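Local coordinates for capsid polyprotein (Turkey astrovirus 2, PDB 3TS3) that forms the globular projection (spike) domain of the astrovirus capsid protein, whose full-length precursor probably self-assembles into an icosahedral T=3 immature capsid, at residues 16-19 with 25-28; 29-34 with 192-197; 87-92 with 96-101. All coordinates share one frame; numbering follows the deposited sequence. Where two conformers were deposited one is given.

Contact 1: 16-19 with 25-28; sequences YFVY and RVST. With SO4 (sulfate ion), chain I.
Val18 O accepts a hydrogen bond from Val26 N, 2.9 Å away, in a loop of the spike domain that doubles back on itself and joins its two arms by a single beta bridge, Tyr19 with Arg25. The N-H points almost straight at the oxygen (163°) but arrives from above the carbonyl plane. A water bridges the same two residues: it accepts from Val18 N and donates to Val26 O at 2.8 Å, so two valines are tied backbone to backbone, once directly and once through water.

Apolar contacts accompany these bonds. Val18 and Val26 point their side chains toward the opposite arm, with Val18 CG1 3.6 Å from Val26 CB. The other Val18 methyl, CG2, meets the Thr28 methyl CG2 at 3.9 Å. Phe34 packs against this apolar group, as does Val33 in one of its two conformers, while Thr28 OG1 turns to Glu114 and Ala116.

The aromatic contact lies at the outer edge. Arg25 CB sits over the centre of one face of the Tyr16 ring, 3.5 Å from the centroid, a CH-pi contact; the two side chains cross at about a right angle, with ring and guanidinium planes 73° apart. With CG anti to the backbone N (chi1 179°) and the chain extended to NE, Arg25 carries its charge well past the tyrosine.

The guanidinium end makes the charged contacts. Arg25 NE forms a salt bridge with Glu114, and the guanidinium lies edge-on to a sulfate, probably from the crystallisation liquor. NH1 of Arg25 binds sulfate O4, NH2 of Arg25 binds O2 at 2.7 Å, and Ser27 OG donates to sulfate O3, also at 2.7 Å.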
loop_
_atom_site.group_PDB
_atom_site.type_symbol
_atom_site.label_atom_id
_atom_site.label_comp_id
_atom_site.label_asym_id
_atom_site.label_seq_id
_atom_site.Cartn_x
_atom_site.Cartn_y
_atom_site.Cartn_z
ATOM N N TYR C 16 4.479 -9.534 -19.071
ATOM C CA TYR C 16 3.020 -9.570 -19.043
ATOM C C TYR C 16 2.506 -8.601 -17.997
ATOM O O TYR C 16 3.272 -8.092 -17.205
ATOM C CB TYR C 16 2.506 -10.989 -18.752
ATOM C CG TYR C 16 2.991 -12.010 -19.751
ATOM C CD1 TYR C 16 4.045 -12.844 -19.448
ATOM C CD2 TYR C 16 2.419 -12.106 -21.010
ATOM C CE1 TYR C 16 4.503 -13.761 -20.350
ATOM C CE2 TYR C 16 2.875 -13.028 -21.920
ATOM C CZ TYR C 16 3.920 -13.847 -21.583
ATOM O OH TYR C 16 4.409 -14.771 -22.474
ATOM N N PHE C 17 1.198 -8.375 -17.987
ATOM C CA PHE C 17 0.613 -7.450 -17.031
ATOM C C PHE C 17 0.947 -7.976 -15.630
ATOM O O PHE C 17 1.428 -7.226 -14.785
ATOM C CB PHE C 17 -0.909 -7.418 -17.255
ATOM C CG PHE C 17 -1.628 -6.285 -16.560
ATOM C CD1 PHE C 17 -1.694 -6.224 -15.191
ATOM C CD2 PHE C 17 -2.276 -5.316 -17.294
ATOM C CE1 PHE C 17 -2.368 -5.205 -14.569
ATOM C CE2 PHE C 17 -2.953 -4.293 -16.678
ATOM C CZ PHE C 17 -2.999 -4.235 -15.314
ATOM N N VAL C 18 0.716 -9.269 -15.405
ATOM C CA VAL C 18 1.128 -9.930 -14.174
ATOM C C VAL C 18 1.964 -11.136 -14.577
ATOM O O VAL C 18 1.566 -11.892 -15.441
ATOM C CB VAL C 18 -0.070 -10.413 -13.340
ATOM C CG1 VAL C 18 0.408 -11.023 -12.009
ATOM C CG2 VAL C 18 -1.053 -9.285 -13.114
ATOM N N TYR C 19 3.126 -11.292 -13.961
ATOM C CA TYR C 19 4.016 -12.394 -14.293
ATOM C C TYR C 19 4.692 -12.972 -13.052
ATOM O O TYR C 19 4.740 -12.348 -12.009
ATOM C CB TYR C 19 5.056 -11.947 -15.331
ATOM C CG TYR C 19 5.883 -10.777 -14.864
ATOM C CD1 TYR C 19 5.411 -9.480 -14.972
ATOM C CD2 TYR C 19 7.122 -10.976 -14.292
ATOM C CE1 TYR C 19 6.156 -8.420 -14.519
ATOM C CE2 TYR C 19 7.873 -9.919 -13.835
ATOM C CZ TYR C 19 7.381 -8.641 -13.953
ATOM O OH TYR C 19 8.118 -7.578 -13.506
ATOM N N ARG C 25 3.174 -15.832 -17.766
ATOM C CA ARG C 25 1.998 -14.992 -17.601
ATOM C C ARG C 25 1.105 -15.510 -16.487
ATOM O O ARG C 25 0.906 -16.706 -16.354
ATOM C CB ARG C 25 1.187 -14.934 -18.897
ATOM C CG ARG C 25 -0.077 -14.092 -18.788
ATOM C CD ARG C 25 -0.809 -13.964 -20.119
ATOM N NE ARG C 25 -2.130 -13.386 -19.916
ATOM C CZ ARG C 25 -3.250 -14.086 -19.796
ATOM N NH1 ARG C 25 -3.226 -15.403 -19.880
ATOM N NH2 ARG C 25 -4.397 -13.466 -19.590
ATOM N N VAL C 26 0.573 -14.589 -15.700
ATOM C CA VAL C 26 -0.421 -14.918 -14.700
ATOM C C VAL C 26 -1.692 -14.236 -15.183
ATOM O O VAL C 26 -1.717 -13.040 -15.365
ATOM C CB VAL C 26 -0.017 -14.402 -13.309
ATOM C CG1 VAL C 26 -1.141 -14.625 -12.298
ATOM C CG2 VAL C 26 1.241 -15.110 -12.846
ATOM N N SER C 27 -2.745 -15.004 -15.405
ATOM C CA SER C 27 -3.968 -14.422 -15.940
ATOM C C SER C 27 -4.632 -13.450 -14.981
ATOM O O SER C 27 -4.607 -13.651 -13.782
ATOM C CB SER C 27 -4.971 -15.503 -16.330
ATOM O OG SER C 27 -6.176 -14.907 -16.763
ATOM N N THR C 28 -5.253 -12.421 -15.543
ATOM C CA THR C 28 -5.938 -11.395 -14.765
ATOM C C THR C 28 -7.426 -11.684 -14.562
ATOM O O THR C 28 -8.160 -10.831 -14.111
ATOM C CB THR C 28 -5.759 -9.982 -15.356
ATOM O OG1 THR C 28 -6.231 -9.945 -16.707
ATOM C CG2 THR C 28 -4.298 -9.573 -15.318
HETATM S S SO4 I . -6.932 -16.211 -19.916
HETATM O O1 SO4 I . -7.911 -16.697 -20.892
HETATM O O2 SO4 I . -6.705 -14.787 -20.123
HETATM O O3 SO4 I . -7.456 -16.451 -18.575
HETATM O O4 SO4 I . -5.680 -16.949 -20.073
HETATM O O HOH W 1 -1.013 -10.965 -17.128
#

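Contact 2: 29-34 with 192-197; sequences TETGVF and YSDTKQ. With SO4 (sulfate ion), chain I.
Thr31 OG1 donates a hydrogen bond of 2.7 Å to Asp194 OD2, linking a type II beta turn, Glu30 to Val33, to the loop that leads into helix 196-202 of the spike domain. Thr31 and Asp194 make the closest approach between 29-34 and 192-197, and each points its side chain at the other segment. The hydroxyl meets the acid from above the carboxylate plane, 38° out of it, and the nearby Thr31 CB lies 3.4 Å from the same OD2.

A water closes a small ring around this bond: it accepts from Thr31 N at 3.1 Å and donates to Asp194 OD2 at 3.3 Å. Backbone and side chain of one threonine thus reach the same carboxylate oxygen, one through water. A second water joins the backbones further along, donating to Thr29 O and accepting from Tyr192 N at 3.0 Å.

A next shell of hydrogen bonds surrounds both partners and probably fixes their orientation. Thr31 OG1 lies anti to its own carbonyl carbon (chi1 -82°), which sets it beside the backbone N and on the side of the aspartate; it also accepts from Ser191 N. Asp194 OD2 has a further hydrogen-bond partner in His202 ND1, so the acid connects the turn to the helix beyond, and Thr31 also packs on Phe199 and His202. Such bonds would probably favour a charged aspartate.

Farther out, Gly32 takes a positive phi of 75° within the turn, and backbone bonds tie Gly32 and Phe34 to Asn189. In the second segment Thr195 is the N-cap of helix 196-202. The Tyr192 OH is hydrogen-bonded to Ala116 O and Ser145 N.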
loop_
_atom_site.group_PDB
_atom_site.type_symbol
_atom_site.label_atom_id
_atom_site.label_comp_id
_atom_site.label_asym_id
_atom_site.label_seq_id
_atom_site.Cartn_x
_atom_site.Cartn_y
_atom_site.Cartn_z
ATOM N N THR C 29 -7.860 -12.892 -14.906
ATOM C CA THR C 29 -9.252 -13.264 -14.707
ATOM C C THR C 29 -9.664 -13.279 -13.244
ATOM O O THR C 29 -10.762 -12.860 -12.914
ATOM C CB THR C 29 -9.560 -14.653 -15.255
ATOM O OG1 THR C 29 -9.285 -14.687 -16.649
ATOM C CG2 THR C 29 -11.023 -14.971 -15.040
ATOM N N GLU C 30 -8.798 -13.795 -12.379
ATOM C CA GLU C 30 -9.111 -13.872 -10.958
ATOM C C GLU C 30 -8.958 -12.566 -10.205
ATOM O O GLU C 30 -8.080 -11.758 -10.488
ATOM C CB GLU C 30 -8.240 -14.889 -10.207
ATOM C CG GLU C 30 -7.868 -16.167 -10.894
ATOM C CD GLU C 30 -6.593 -16.749 -10.284
ATOM O OE1 GLU C 30 -6.449 -16.711 -9.038
ATOM O OE2 GLU C 30 -5.720 -17.214 -11.043
ATOM N N THR C 31 -9.776 -12.428 -9.180
ATOM C CA THR C 31 -9.667 -11.353 -8.236
ATOM C C THR C 31 -8.337 -11.478 -7.497
ATOM O O THR C 31 -7.864 -12.571 -7.228
ATOM C CB THR C 31 -10.800 -11.461 -7.201
ATOM O OG1 THR C 31 -11.995 -10.880 -7.733
ATOM C CG2 THR C 31 -10.427 -10.778 -5.901
ATOM N N GLY C 32 -7.741 -10.341 -7.175
ATOM C CA GLY C 32 -6.542 -10.299 -6.357
ATOM C C GLY C 32 -5.217 -10.706 -6.963
ATOM O O GLY C 32 -4.298 -11.030 -6.232
ATOM N N VAL C 33 -5.116 -10.665 -8.288
ATOM C CA VAL C 33 -3.813 -11.042 -8.929
ATOM C C VAL C 33 -2.860 -9.830 -9.056
ATOM O O VAL C 33 -1.659 -10.044 -9.098
ATOM C CB VAL C 33 -4.089 -11.606 -10.344
ATOM C CG1 VAL C 33 -2.802 -11.913 -11.052
ATOM C CG2 VAL C 33 -4.954 -12.867 -10.259
ATOM N N PHE C 34 -3.398 -8.627 -8.902
ATOM C CA PHE C 34 -2.536 -7.457 -8.739
ATOM C C PHE C 34 -3.091 -6.423 -7.762
ATOM O O PHE C 34 -4.292 -6.278 -7.599
ATOM C CB PHE C 34 -2.116 -6.820 -10.057
ATOM C CG PHE C 34 -3.259 -6.318 -10.889
ATOM C CD1 PHE C 34 -3.684 -5.005 -10.798
ATOM C CD2 PHE C 34 -3.869 -7.144 -11.802
ATOM C CE1 PHE C 34 -4.713 -4.545 -11.583
ATOM C CE2 PHE C 34 -4.897 -6.680 -12.584
ATOM C CZ PHE C 34 -5.314 -5.385 -12.475
ATOM N N TYR C 192 -14.740 -9.525 -12.906
ATOM C CA TYR C 192 -16.053 -9.103 -13.386
ATOM C C TYR C 192 -17.171 -10.067 -12.982
ATOM O O TYR C 192 -18.324 -9.693 -12.953
ATOM C CB TYR C 192 -16.028 -8.790 -14.891
ATOM C CG TYR C 192 -15.104 -7.632 -15.195
ATOM C CD1 TYR C 192 -15.527 -6.322 -15.041
ATOM C CD2 TYR C 192 -13.796 -7.851 -15.584
ATOM C CE1 TYR C 192 -14.675 -5.267 -15.279
ATOM C CE2 TYR C 192 -12.944 -6.808 -15.825
ATOM C CZ TYR C 192 -13.384 -5.520 -15.674
ATOM O OH TYR C 192 -12.529 -4.482 -15.917
ATOM N N SER C 193 -16.813 -11.298 -12.652
ATOM C CA SER C 193 -17.804 -12.282 -12.228
ATOM C C SER C 193 -18.014 -12.378 -10.711
ATOM O O SER C 193 -18.810 -13.180 -10.248
ATOM C CB SER C 193 -17.464 -13.653 -12.805
ATOM O OG SER C 193 -16.097 -13.940 -12.632
ATOM N N ASP C 194 -17.303 -11.559 -9.944
ATOM C CA ASP C 194 -17.375 -11.614 -8.487
ATOM C C ASP C 194 -18.322 -10.589 -7.884
ATOM O O ASP C 194 -18.322 -9.427 -8.259
ATOM C CB ASP C 194 -15.995 -11.374 -7.852
ATOM C CG ASP C 194 -15.152 -12.624 -7.767
ATOM O OD1 ASP C 194 -15.604 -13.679 -8.223
ATOM O OD2 ASP C 194 -14.030 -12.534 -7.228
ATOM N N THR C 195 -19.106 -11.047 -6.919
ATOM C CA THR C 195 -19.922 -10.194 -6.086
ATOM C C THR C 195 -18.969 -9.630 -5.048
ATOM O O THR C 195 -17.816 -10.024 -4.997
ATOM C CB THR C 195 -21.001 -10.979 -5.340
ATOM O OG1 THR C 195 -20.373 -11.917 -4.465
ATOM C CG2 THR C 195 -21.900 -11.718 -6.305
ATOM N N LYS C 196 -19.445 -8.714 -4.221
ATOM C CA LYS C 196 -18.593 -8.135 -3.197
ATOM C C LYS C 196 -18.124 -9.206 -2.221
ATOM O O LYS C 196 -16.982 -9.214 -1.814
ATOM C CB LYS C 196 -19.329 -7.024 -2.452
ATOM C CG LYS C 196 -18.594 -6.467 -1.246
ATOM C CD LYS C 196 -19.422 -5.391 -0.571
ATOM C CE LYS C 196 -18.746 -4.878 0.678
ATOM N NZ LYS C 196 -19.549 -3.813 1.302
ATOM N N GLN C 197 -19.016 -10.106 -1.834
ATOM C CA GLN C 197 -18.627 -11.152 -0.907
ATOM C C GLN C 197 -17.575 -12.066 -1.520
ATOM O O GLN C 197 -16.657 -12.485 -0.847
ATOM C CB GLN C 197 -19.832 -11.964 -0.425
ATOM C CG GLN C 197 -19.490 -12.830 0.772
ATOM C CD GLN C 197 -18.806 -12.038 1.879
ATOM O OE1 GLN C 197 -19.312 -11.009 2.326
ATOM N NE2 GLN C 197 -17.645 -12.510 2.312
HETATM S S SO4 I . -6.932 -16.211 -19.916
HETATM O O1 SO4 I . -7.911 -16.697 -20.892
HETATM O O2 SO4 I . -6.705 -14.787 -20.123
HETATM O O3 SO4 I . -7.456 -16.451 -18.575
HETATM O O4 SO4 I . -5.680 -16.949 -20.073
HETATM O O HOH W 2 -12.821 -11.051 -14.645
HETATM O O HOH W 3 -11.946 -14.606 -8.702
#

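Contact 3: 87-92 with 96-101; sequences VLFGQP and VGVMQT
Val96 opens the second arm of an antiparallel beta hairpin, 87-90 with 98-101, by laying CG2 against Gly90 CA at 3.8 Å. Gly90 has no side chain, and the methyl packs directly on its CA. Gly97 follows with a positive phi of 60°. Its carbonyl accepts from Gly90 N at 2.9 Å and also receives a CA-H...O contact from Phe89, while a water links Gly97 N to Gly90 O.

Val98 pairs with Phe89 in a non-hydrogen-bonded position. Its CG2 lies over one face of the Phe89 ring, 3.8 Å from the centroid and displaced toward the rim, a CH-pi contact. The other branch, CG1 anti to the backbone N (chi1 168°), turns to Val87 CB, so one valine serves two neighbours on the same face. The second subunit meets this face: its Leu6 packs on Val98 and its Phe89 on Val87, and Val98 also makes backbone hydrogen bonds to it.

Met99 and Gln100 both stand opposite Leu88, a classic beta bulge. Leu88 O takes Met99 N at 2.9 Å, nearly along the C=O axis, and Gln100 N only weakly at 3.5 Å. In one of two Met99 conformers, the bent chain places CE 3.9 Å from Leu88 CB. Gln100 returns a bond through its carbonyl to Leu88 N, and its amide leads off to Thr104, Thr14 and Phe17. Thr101, paired with Val87, N-caps the helix 102-105; Val87 CA and Thr101 CA lie 4.4 Å apart.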
loop_
_atom_site.group_PDB
_atom_site.type_symbol
_atom_site.label_atom_id
_atom_site.label_comp_id
_atom_site.label_asym_id
_atom_site.label_seq_id
_atom_site.Cartn_x
_atom_site.Cartn_y
_atom_site.Cartn_z
ATOM N N VAL C 87 2.553 1.754 -8.226
ATOM C CA VAL C 87 3.216 0.497 -8.543
ATOM C C VAL C 87 2.204 -0.629 -8.415
ATOM O O VAL C 87 1.198 -0.473 -7.741
ATOM C CB VAL C 87 4.406 0.201 -7.601
ATOM C CG1 VAL C 87 5.478 1.272 -7.726
ATOM C CG2 VAL C 87 3.934 0.056 -6.161
ATOM N N LEU C 88 2.467 -1.753 -9.070
ATOM C CA LEU C 88 1.629 -2.925 -8.877
ATOM C C LEU C 88 2.412 -4.014 -8.171
ATOM O O LEU C 88 3.499 -4.361 -8.603
ATOM C CB LEU C 88 1.120 -3.494 -10.204
ATOM C CG LEU C 88 0.199 -2.676 -11.106
ATOM C CD1 LEU C 88 -0.358 -3.570 -12.217
ATOM C CD2 LEU C 88 -0.938 -2.041 -10.305
ATOM N N PHE C 89 1.838 -4.530 -7.090
ATOM C CA PHE C 89 2.363 -5.704 -6.411
ATOM C C PHE C 89 1.658 -6.902 -7.018
ATOM O O PHE C 89 0.485 -6.837 -7.327
ATOM C CB PHE C 89 2.036 -5.708 -4.914
ATOM C CG PHE C 89 2.924 -4.830 -4.071
ATOM C CD1 PHE C 89 2.649 -3.493 -3.929
ATOM C CD2 PHE C 89 4.000 -5.360 -3.389
ATOM C CE1 PHE C 89 3.434 -2.693 -3.146
ATOM C CE2 PHE C 89 4.801 -4.563 -2.608
ATOM C CZ PHE C 89 4.513 -3.231 -2.475
ATOM N N GLY C 90 2.392 -7.989 -7.172
ATOM C CA GLY C 90 1.840 -9.237 -7.658
ATOM C C GLY C 90 1.084 -10.026 -6.609
ATOM O O GLY C 90 1.258 -9.819 -5.423
ATOM N N GLN C 91 0.304 -10.991 -7.077
ATOM C CA GLN C 91 -0.516 -11.842 -6.238
ATOM C C GLN C 91 0.420 -12.436 -5.192
ATOM O O GLN C 91 1.524 -12.815 -5.510
ATOM C CB GLN C 91 -1.063 -12.959 -7.137
ATOM C CG GLN C 91 -2.007 -13.947 -6.474
ATOM C CD GLN C 91 -2.355 -15.105 -7.388
ATOM O OE1 GLN C 91 -1.602 -15.443 -8.287
ATOM N NE2 GLN C 91 -3.498 -15.716 -7.145
ATOM N N PRO C 92 -0.031 -12.532 -3.944
ATOM C CA PRO C 92 0.879 -12.873 -2.852
ATOM C C PRO C 92 1.602 -14.207 -3.033
ATOM O O PRO C 92 2.770 -14.278 -2.699
ATOM C CB PRO C 92 -0.046 -12.902 -1.630
ATOM C CG PRO C 92 -1.067 -11.863 -1.942
ATOM C CD PRO C 92 -1.272 -11.914 -3.439
ATOM N N VAL C 96 6.606 -12.081 -6.032
ATOM C CA VAL C 96 7.245 -11.099 -6.908
ATOM C C VAL C 96 7.310 -9.668 -6.388
ATOM O O VAL C 96 8.117 -8.886 -6.858
ATOM C CB VAL C 96 6.684 -11.107 -8.356
ATOM C CG1 VAL C 96 6.989 -12.438 -9.033
ATOM C CG2 VAL C 96 5.198 -10.815 -8.365
ATOM N N GLY C 97 6.438 -9.322 -5.450
ATOM C CA GLY C 97 6.392 -7.961 -4.950
ATOM C C GLY C 97 6.076 -6.959 -6.045
ATOM O O GLY C 97 5.205 -7.205 -6.858
ATOM N N VAL C 98 6.810 -5.852 -6.096
ATOM C CA VAL C 98 6.520 -4.843 -7.102
ATOM C C VAL C 98 6.999 -5.343 -8.459
ATOM O O VAL C 98 8.167 -5.603 -8.651
ATOM C CB VAL C 98 7.222 -3.516 -6.772
ATOM C CG1 VAL C 98 7.172 -2.561 -7.964
ATOM C CG2 VAL C 98 6.613 -2.883 -5.515
ATOM N N MET C 99 6.062 -5.514 -9.379
ATOM C CA MET C 99 6.445 -6.135 -10.615
ATOM C C MET C 99 6.039 -5.256 -11.780
ATOM O O MET C 99 6.498 -5.532 -12.877
ATOM C CB MET C 99 5.934 -7.590 -10.749
ATOM C CG MET C 99 4.436 -7.801 -10.511
ATOM S SD MET C 99 3.480 -7.556 -12.024
ATOM C CE MET C 99 1.868 -7.111 -11.383
ATOM N N GLN C 100 5.398 -4.128 -11.502
ATOM C CA GLN C 100 5.244 -3.052 -12.477
ATOM C C GLN C 100 5.305 -1.710 -11.797
ATOM O O GLN C 100 4.920 -1.568 -10.658
ATOM C CB GLN C 100 3.900 -3.087 -13.226
ATOM C CG GLN C 100 3.506 -4.402 -13.837
ATOM C CD GLN C 100 4.141 -4.663 -15.187
ATOM O OE1 GLN C 100 4.888 -3.849 -15.719
ATOM N NE2 GLN C 100 3.830 -5.814 -15.747
ATOM N N THR C 101 5.782 -0.720 -12.536
ATOM C CA THR C 101 5.593 0.668 -12.188
ATOM C C THR C 101 4.516 1.127 -13.157
ATOM O O THR C 101 4.156 0.405 -14.065
ATOM C CB THR C 101 6.830 1.523 -12.391
ATOM O OG1 THR C 101 7.238 1.448 -13.753
ATOM C CG2 THR C 101 7.959 1.050 -11.503
HETATM O O HOH W 4 4.026 -10.572 -4.590
#

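How the contacts relate
Contacts 1 and 3 are mostly buried, whereas contact 2 is a small, partly buried polar link. Contact 3 is true strand pairing and meets the second subunit over much of its length; contact 1 has only a single bridge and touches that subunit through Tyr19 alone. Through Phe34, and through Val33 in one of its two conformers, segment 29-34 borders both other contacts. Contacts 1 and 3, with centres about 11 Å apart, also share polar bonds, Tyr19 OH with Met99 O and Phe17 O with Gln100 NE2. Sulfate touches contacts 1 and 2, though its bond from Thr29 is weak and unsettled.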